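Local coordinates for protein beta-agarase B (Zobellia galactanivorans, PDB 4ATF) that hydrolyses the beta-1,4-galactosidic linkages of agarose with retention of anomeric configuration, giving mainly tetrameric products, at residues Phe58-Trp63 and Trp129-Asp134; Thr69-Asp74 and Ile96-Ile101. The protein carries 1 engineered substitution. All coordinates share one frame; numbering follows the deposited sequence.

Contact 1 (Phe58-Trp63 and Trp129-Asp134). With GAL (beta-D-galactopyranose), chain E; GAL (beta-D-galactopyranose), chain B; AAL (3,6-anhydro-alpha-L-galactopyranose), chain C; AAL (3,6-anhydro-alpha-L-galactopyranose), chain D.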
loop_
_atom_site.group_PDB
_atom_site.type_symbol
_atom_site.label_atom_id
_atom_site.label_comp_id
_atom_site.label_asym_id
_atom_site.label_seq_id
_atom_site.Cartn_x
_atom_site.Cartn_y
_atom_site.Cartn_z
ATOM N N PHE A 58 -2.699 -14.001 3.048
ATOM C CA PHE A 58 -2.383 -14.078 1.613
ATOM C C PHE A 58 -3.009 -12.905 0.900
ATOM O O PHE A 58 -3.752 -12.126 1.515
ATOM C CB PHE A 58 -2.834 -15.427 0.981
ATOM C CG PHE A 58 -2.004 -15.800 -0.264
ATOM C CD1 PHE A 58 -0.689 -16.216 -0.127
ATOM C CD2 PHE A 58 -2.532 -15.662 -1.561
ATOM C CE1 PHE A 58 0.145 -16.541 -1.243
ATOM C CE2 PHE A 58 -1.718 -15.963 -2.704
ATOM C CZ PHE A 58 -0.364 -16.396 -2.532
ATOM N N TYR A 59 -2.693 -12.771 -0.383
ATOM C CA TYR A 59 -3.425 -11.869 -1.297
ATOM C C TYR A 59 -4.892 -12.317 -1.444
ATOM O O TYR A 59 -5.246 -13.371 -0.985
ATOM C CB TYR A 59 -2.689 -11.840 -2.627
ATOM C CG TYR A 59 -3.279 -10.927 -3.688
ATOM C CD1 TYR A 59 -3.195 -9.499 -3.565
ATOM C CD2 TYR A 59 -3.794 -11.470 -4.886
ATOM C CE1 TYR A 59 -3.694 -8.636 -4.627
ATOM C CE2 TYR A 59 -4.312 -10.608 -5.923
ATOM C CZ TYR A 59 -4.250 -9.219 -5.773
ATOM O OH TYR A 59 -4.755 -8.409 -6.794
ATOM N N HIS A 60 -5.764 -11.496 -2.043
ATOM C CA HIS A 60 -7.190 -11.822 -1.955
ATOM C C HIS A 60 -7.657 -12.841 -3.005
ATOM O O HIS A 60 -8.813 -13.164 -3.040
ATOM C CB HIS A 60 -8.088 -10.591 -1.834
ATOM C CG HIS A 60 -8.247 -9.769 -3.087
ATOM N ND1 HIS A 60 -9.091 -8.666 -3.138
ATOM C CD2 HIS A 60 -7.660 -9.853 -4.312
ATOM C CE1 HIS A 60 -9.033 -8.132 -4.352
ATOM N NE2 HIS A 60 -8.169 -8.828 -5.083
ATOM N N ASN A 61 -6.744 -13.345 -3.842
ATOM C CA ASN A 61 -7.040 -14.506 -4.672
ATOM C C ASN A 61 -5.729 -15.238 -4.817
ATOM O O ASN A 61 -4.759 -14.850 -4.179
ATOM C CB ASN A 61 -7.626 -14.108 -6.055
ATOM C CG ASN A 61 -6.709 -13.173 -6.847
ATOM O OD1 ASN A 61 -5.531 -13.451 -7.042
ATOM N ND2 ASN A 61 -7.269 -12.047 -7.341
ATOM N N ALA A 62 -5.673 -16.273 -5.647
ATOM C CA ALA A 62 -4.463 -17.133 -5.701
ATOM C C ALA A 62 -3.288 -16.525 -6.409
ATOM O O ALA A 62 -2.191 -17.098 -6.376
ATOM C CB ALA A 62 -4.796 -18.513 -6.351
ATOM N N TRP A 63 -3.439 -15.350 -7.019
ATOM C CA TRP A 63 -2.258 -14.789 -7.723
ATOM C C TRP A 63 -1.091 -14.574 -6.736
ATOM O O TRP A 63 -1.333 -14.022 -5.632
ATOM C CB TRP A 63 -2.626 -13.448 -8.341
ATOM C CG TRP A 63 -1.565 -12.780 -9.196
ATOM C CD1 TRP A 63 -0.953 -13.263 -10.295
ATOM C CD2 TRP A 63 -1.094 -11.448 -9.010
ATOM N NE1 TRP A 63 -0.098 -12.310 -10.821
ATOM C CE2 TRP A 63 -0.192 -11.171 -10.064
ATOM C CE3 TRP A 63 -1.435 -10.419 -8.098
ATOM C CZ2 TRP A 63 0.432 -9.917 -10.217
ATOM C CZ3 TRP A 63 -0.766 -9.128 -8.226
ATOM C CH2 TRP A 63 0.146 -8.909 -9.253
ATOM N N TRP A 129 -2.296 -0.688 1.094
ATOM C CA TRP A 129 -3.192 -0.257 0.016
ATOM C C TRP A 129 -4.602 -0.821 0.146
ATOM O O TRP A 129 -4.837 -1.737 1.010
ATOM C CB TRP A 129 -2.535 -0.535 -1.359
ATOM C CG TRP A 129 -2.046 -1.913 -1.638
ATOM C CD1 TRP A 129 -1.113 -2.658 -0.920
ATOM C CD2 TRP A 129 -2.450 -2.728 -2.743
ATOM N NE1 TRP A 129 -0.918 -3.876 -1.547
ATOM C CE2 TRP A 129 -1.717 -3.936 -2.673
ATOM C CE3 TRP A 129 -3.345 -2.517 -3.835
ATOM C CZ2 TRP A 129 -1.872 -4.968 -3.621
ATOM C CZ3 TRP A 129 -3.482 -3.537 -4.806
ATOM C CH2 TRP A 129 -2.741 -4.762 -4.681
ATOM N N LEU A 130 -5.549 -0.299 -0.664
ATOM C CA LEU A 130 -6.971 -0.727 -0.642
ATOM C C LEU A 130 -7.295 -1.204 -2.044
ATOM O O LEU A 130 -6.867 -0.548 -3.041
ATOM C CB LEU A 130 -7.920 0.454 -0.337
ATOM C CG LEU A 130 -7.545 1.204 0.958
ATOM C CD1 LEU A 130 -8.540 2.403 1.103
ATOM C CD2 LEU A 130 -7.572 0.281 2.210
ATOM N N LEU A 131 -8.042 -2.301 -2.176
ATOM C CA LEU A 131 -8.304 -2.852 -3.567
ATOM C C LEU A 131 -9.724 -3.410 -3.571
ATOM O O LEU A 131 -10.050 -4.210 -2.673
ATOM C CB LEU A 131 -7.305 -3.982 -3.905
ATOM C CG LEU A 131 -7.452 -4.646 -5.268
ATOM C CD1 LEU A 131 -7.134 -3.569 -6.315
ATOM C CD2 LEU A 131 -6.443 -5.827 -5.379
ATOM N N SER A 132 -10.584 -3.004 -4.533
ATOM C CA SER A 132 -11.926 -3.571 -4.598
ATOM C C SER A 132 -11.898 -5.092 -4.903
ATOM O O SER A 132 -10.928 -5.599 -5.475
ATOM C CB SER A 132 -12.794 -2.807 -5.658
ATOM O OG SER A 132 -12.232 -3.026 -6.976
ATOM N N ALA A 133 -12.991 -5.790 -4.538
ATOM C CA ALA A 133 -13.053 -7.234 -4.707
ATOM C C ALA A 133 -12.822 -7.640 -6.201
ATOM O O ALA A 133 -12.209 -8.707 -6.508
ATOM C CB ALA A 133 -14.433 -7.768 -4.155
ATOM N N ASP A 134 -13.305 -6.776 -7.120
ATOM C CA ASP A 134 -13.233 -7.122 -8.548
ATOM C C ASP A 134 -11.988 -6.582 -9.223
ATOM O O ASP A 134 -11.889 -6.690 -10.456
ATOM C CB ASP A 134 -14.527 -6.712 -9.281
ATOM C CG ASP A 134 -14.663 -5.164 -9.417
ATOM O OD1 ASP A 134 -13.730 -4.404 -8.996
ATOM O OD2 ASP A 134 -15.719 -4.729 -9.943
HETATM C C1 GAL E . -3.980 -8.891 -10.341
HETATM C C2 GAL E . -5.268 -9.731 -10.290
HETATM C C3 GAL E . -4.996 -11.169 -10.786
HETATM C C4 GAL E . -4.279 -11.151 -12.154
HETATM C C5 GAL E . -3.048 -10.222 -12.113
HETATM C C6 GAL E . -2.442 -10.303 -13.500
HETATM O O2 GAL E . -5.886 -9.732 -8.984
HETATM O O3 GAL E . -6.249 -11.788 -10.976
HETATM O O4 GAL E . -5.145 -10.525 -13.087
HETATM O O5 GAL E . -3.440 -8.877 -11.692
HETATM O O6 GAL E . -1.275 -9.586 -13.290
HETATM C C1 GAL B . -0.223 -0.308 -6.878
HETATM C C2 GAL B . -0.445 -1.318 -7.994
HETATM C C3 GAL B . -0.911 -2.712 -7.561
HETATM C C4 GAL B . 0.118 -3.210 -6.528
HETATM C C5 GAL B . 0.302 -2.127 -5.425
HETATM C C6 GAL B . 1.226 -2.565 -4.275
HETATM O O2 GAL B . -1.476 -0.761 -8.757
HETATM O O3 GAL B . -0.894 -3.490 -8.771
HETATM O O4 GAL B . 1.337 -3.386 -7.201
HETATM O O5 GAL B . 0.666 -0.825 -5.903
HETATM O O6 GAL B . 1.189 -1.476 -3.350
HETATM C C1 AAL C . -6.317 -13.140 -10.616
HETATM C C2 AAL C . -7.834 -13.518 -10.461
HETATM C C3 AAL C . -7.946 -15.046 -10.395
HETATM C C4 AAL C . -7.334 -15.676 -11.600
HETATM C C5 AAL C . -5.859 -15.429 -11.385
HETATM C C6 AAL C . -5.802 -16.028 -9.969
HETATM O O2 AAL C . -8.618 -13.063 -11.569
HETATM O O3 AAL C . -7.052 -15.539 -9.369
HETATM O O4 AAL C . -7.643 -17.004 -11.900
HETATM O O5 AAL C . -5.552 -14.022 -11.542
HETATM C C1 AAL D . -2.181 -3.992 -9.189
HETATM C C2 AAL D . -2.006 -4.618 -10.603
HETATM C C3 AAL D . -3.215 -5.578 -10.860
HETATM C C4 AAL D . -3.458 -6.619 -9.830
HETATM C C5 AAL D . -3.763 -5.775 -8.614
HETATM C C6 AAL D . -4.872 -4.878 -9.234
HETATM O O2 AAL D . -0.783 -5.349 -10.649
HETATM O O3 AAL D . -4.469 -4.828 -10.642
HETATM O O4 AAL D . -4.448 -7.586 -10.032
HETATM O O5 AAL D . -2.646 -4.964 -8.157
HETATM O O HOH W 1 -10.125 -11.368 -7.200
#

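Contact 2 (Thr69-Asp74 and Ile96-Ile101)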
loop_
_atom_site.group_PDB
_atom_site.type_symbol
_atom_site.label_atom_id
_atom_site.label_comp_id
_atom_site.label_asym_id
_atom_site.label_seq_id
_atom_site.Cartn_x
_atom_site.Cartn_y
_atom_site.Cartn_z
ATOM N N THR A 69 8.016 -11.371 -7.551
ATOM C CA THR A 69 7.290 -11.680 -6.269
ATOM C C THR A 69 6.666 -13.095 -6.264
ATOM O O THR A 69 6.020 -13.503 -7.259
ATOM C CB THR A 69 6.156 -10.704 -5.972
ATOM O OG1 THR A 69 6.637 -9.351 -6.093
ATOM C CG2 THR A 69 5.636 -10.937 -4.568
ATOM N N GLU A 70 6.879 -13.861 -5.171
ATOM C CA GLU A 70 6.043 -15.077 -5.008
ATOM C C GLU A 70 5.556 -15.057 -3.561
ATOM O O GLU A 70 6.330 -15.398 -2.637
ATOM C CB GLU A 70 6.852 -16.339 -5.360
ATOM C CG GLU A 70 5.989 -17.612 -5.049
ATOM C CD GLU A 70 6.726 -18.916 -5.412
ATOM O OE1 GLU A 70 6.707 -19.277 -6.621
ATOM O OE2 GLU A 70 7.303 -19.577 -4.494
ATOM N N TRP A 71 4.345 -14.538 -3.336
ATOM C CA TRP A 71 3.878 -14.394 -1.973
ATOM C C TRP A 71 3.746 -15.748 -1.285
ATOM O O TRP A 71 3.360 -16.738 -1.914
ATOM C CB TRP A 71 2.533 -13.683 -1.900
ATOM C CG TRP A 71 2.672 -12.175 -2.220
ATOM C CD1 TRP A 71 3.617 -11.278 -1.726
ATOM C CD2 TRP A 71 1.812 -11.422 -3.055
ATOM N NE1 TRP A 71 3.383 -10.007 -2.218
ATOM C CE2 TRP A 71 2.292 -10.073 -3.065
ATOM C CE3 TRP A 71 0.671 -11.745 -3.822
ATOM C CZ2 TRP A 71 1.639 -9.037 -3.809
ATOM C CZ3 TRP A 71 0.033 -10.698 -4.559
ATOM C CH2 TRP A 71 0.535 -9.386 -4.549
ATOM N N LYS A 72 3.966 -15.758 0.035
ATOM C CA LYS A 72 3.854 -16.978 0.889
ATOM C C LYS A 72 3.177 -16.638 2.202
ATOM O O LYS A 72 3.447 -15.566 2.812
ATOM C CB LYS A 72 5.277 -17.526 1.161
ATOM C CG LYS A 72 5.929 -18.200 -0.067
ATOM C CD LYS A 72 5.209 -19.576 -0.419
ATOM C CE LYS A 72 5.933 -20.220 -1.573
ATOM N NZ LYS A 72 5.329 -21.508 -2.028
ATOM N N ARG A 73 2.297 -17.529 2.665
ATOM C CA ARG A 73 1.628 -17.368 3.973
ATOM C C ARG A 73 2.658 -17.257 5.095
ATOM O O ARG A 73 2.479 -16.478 5.992
ATOM C CB ARG A 73 0.656 -18.528 4.277
ATOM C CG ARG A 73 -0.579 -18.448 3.375
ATOM C CD ARG A 73 -1.519 -19.602 3.608
ATOM N NE ARG A 73 -2.644 -19.597 2.644
ATOM C CZ ARG A 73 -3.691 -18.796 2.698
ATOM N NH1 ARG A 73 -3.802 -17.888 3.667
ATOM N NH2 ARG A 73 -4.650 -18.906 1.756
ATOM N N ASP A 74 3.739 -18.027 5.008
ATOM C CA ASP A 74 4.719 -18.062 6.078
ATOM C C ASP A 74 5.866 -17.006 5.969
ATOM O O ASP A 74 6.899 -17.123 6.661
ATOM C CB ASP A 74 5.264 -19.494 6.191
ATOM C CG ASP A 74 6.171 -19.891 5.011
ATOM O OD1 ASP A 74 6.359 -19.120 4.042
ATOM O OD2 ASP A 74 6.720 -21.016 5.075
ATOM N N ILE A 96 11.457 -14.202 -5.405
ATOM C CA ILE A 96 11.649 -13.865 -4.019
ATOM C C ILE A 96 10.331 -14.110 -3.278
ATOM O O ILE A 96 9.305 -13.511 -3.607
ATOM C CB ILE A 96 12.064 -12.391 -3.854
ATOM C CG1 ILE A 96 13.301 -12.109 -4.731
ATOM C CG2 ILE A 96 12.373 -12.088 -2.354
ATOM C CD1 ILE A 96 13.590 -10.569 -4.940
ATOM N N ASN A 97 10.352 -15.012 -2.311
ATOM C CA ASN A 97 9.202 -15.219 -1.423
ATOM C C ASN A 97 9.058 -14.093 -0.384
ATOM O O ASN A 97 10.048 -13.704 0.286
ATOM C CB ASN A 97 9.369 -16.561 -0.674
ATOM C CG ASN A 97 9.358 -17.785 -1.590
ATOM O OD1 ASN A 97 10.211 -18.682 -1.461
ATOM N ND2 ASN A 97 8.357 -17.871 -2.491
ATOM N N MET A 98 7.850 -13.562 -0.184
ATOM C CA MET A 98 7.705 -12.401 0.742
ATOM C C MET A 98 6.229 -12.437 1.156
ATOM O O MET A 98 5.421 -13.296 0.655
ATOM C CB MET A 98 8.142 -11.063 0.078
ATOM C CG MET A 98 7.306 -10.628 -1.098
ATOM S SD MET A 98 8.117 -9.303 -2.087
ATOM C CE MET A 98 9.590 -10.060 -2.772
ATOM N N GLY A 99 5.874 -11.576 2.086
ATOM C CA GLY A 99 4.549 -11.614 2.710
ATOM C C GLY A 99 3.466 -10.768 2.037
ATOM O O GLY A 99 3.766 -9.771 1.351
ATOM N N CYS A 100 2.209 -11.126 2.301
ATOM C CA CYS A 100 1.015 -10.327 1.886
ATOM C C CYS A 100 -0.130 -10.744 2.811
ATOM O O CYS A 100 -0.330 -11.957 3.013
ATOM C CB CYS A 100 0.649 -10.672 0.433
ATOM S SG CYS A 100 -0.683 -9.640 -0.244
ATOM N N ILE A 101 -0.843 -9.782 3.411
ATOM C CA ILE A 101 -2.016 -10.104 4.204
ATOM C C ILE A 101 -3.181 -9.233 3.685
ATOM O O ILE A 101 -2.925 -8.196 3.074
ATOM C CB ILE A 101 -1.810 -9.886 5.746
ATOM C CG1 ILE A 101 -1.842 -8.395 6.159
ATOM C CG2 ILE A 101 -0.515 -10.686 6.271
ATOM C CD1 ILE A 101 -1.782 -8.186 7.763
HETATM O O HOH W 2 1.861 -13.563 4.079
#

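Contact 1 (Phe58-Trp63 and Trp129-Asp134)
O2 of the chain E galactose is gripped twice: Tyr-59 OH donates to this O2 at 2.8 Å, and Asn-61 ND2 reaches the same O2 at 3.2 Å with a nearly straight N-H...O angle of 167°. The amide is kept from turning by an Asx turn, in which Trp-63 N meets Asn-61 OD1 at 2.8 Å in the carbonyl plane. Across the contact, Leu-131 CD2 touches both Tyr-59 and His-60, 3.4 Å from Tyr-59 OH and 3.5 Å from His-60 NE2. His-60 is fixed by Asp-256 at ND1 and Asp-135 at NE2, and its CE1 edge meets Ser-132 O at 3.4 Å, in the ring plane. Tyr-59 CE1 abuts Trp-129 CH2 at 4.0 Å, the side chains crossing at about a right angle. CG set between the backbone N and the carbonyl carbon (chi1 53°) lets Trp-129 lay one indole face against C5 of the chain B galactose, as Trp-63 does for the chain E galactose. An alanine in place of Trp-129 would probably leave the chain B sugar without its platform and Tyr-59 CE1 without one of its two neighbours across the contact. Tryptophan faces stacked on sugars are characteristic of a polysaccharide-binding cleft, here that of a GH16 agarase.

Contact 2 (Thr69-Asp74 and Ile96-Ile101)
A short parallel strand pair within the beta-sandwich framework of the GH16 fold joins Thr-69-Trp-71 to Ile-96-Met-98, the two strand axes diverging by 40°. Glu-70 N donates to Ile-96 O at 2.9 Å and Lys-72 N to Met-98 O at 2.9 Å; between them the bond from Met-98 N to Glu-70 O is weak. Asn-97 reinforces this middle position from its side chain. Its ND2 spends one N-H on Glu-70 O, at 3.2 Å and almost straight (175°), and the other on Glu-70 OE2 at 2.8 Å, both acceptors lying in the amide plane. The Glu-70 chain runs extended beside Asn-97, pointing the same way, while its OE1 pairs with Lys-90. Lys-72 bends over the same amide, CG coming within 3.4 Å of Asn-97 ND2, and its NZ makes a long salt bridge to Glu-70 OE2. On the other face of the pair, Trp-71 is sandwiched: Thr-69 CG2 lies near the rim of one face of the indole and Cys-100 on the opposite face. Because Cys-100 SG is anti to its own N (chi1 -174°), both heavy atoms of this side chain lie over the rings: CB is 3.6 Å from the centroid of the five-membered ring, a CH-pi contact, and SG 4.1 Å from that of the six-membered ring, a sulfur-aromatic contact over the face. Met-98 CG packs against Trp-71 CD1 as well as Thr-69 CG2. Beyond Lys-72 N and Met-98 O, a water accepts from Cys-100 N and lies close to Lys-72 O. Strand 255-262 flanks the indole side, Thr-261 O accepting from Trp-71 NE1 and Asn-260 touching both Trp-71 and Cys-100, while strand 82-89 runs antiparallel to strand 96-103 and touches Ile-96 and Asn-97.

How the contacts relate
Both contacts are largely buried, but contact 1 lines the substrate cleft whereas contact 2 lies beside it, the Trp-71 side chain about 6 Å from a galactose at the nearest atoms; their centres are about 13 Å apart. Along the chain, contact 2 is nested within the loop closed by contact 1. They meet through Trp-71, whose CZ3 packs 3.4 Å from Tyr-59 CG, and through Cys-100, whose SG approaches Tyr-59 CA; contact 2 thus packs against a substrate-binding tyrosine. Strand 255-262 borders both. The chemistry differs accordingly: 58-63 and 129-134 share no direct hydrogen bond and present the Tyr-59 hydroxyl, the Asn-61 amide and two tryptophan faces to sugar, whereas 69-74 and 96-101 are joined by backbone bonds and an asparagine amide.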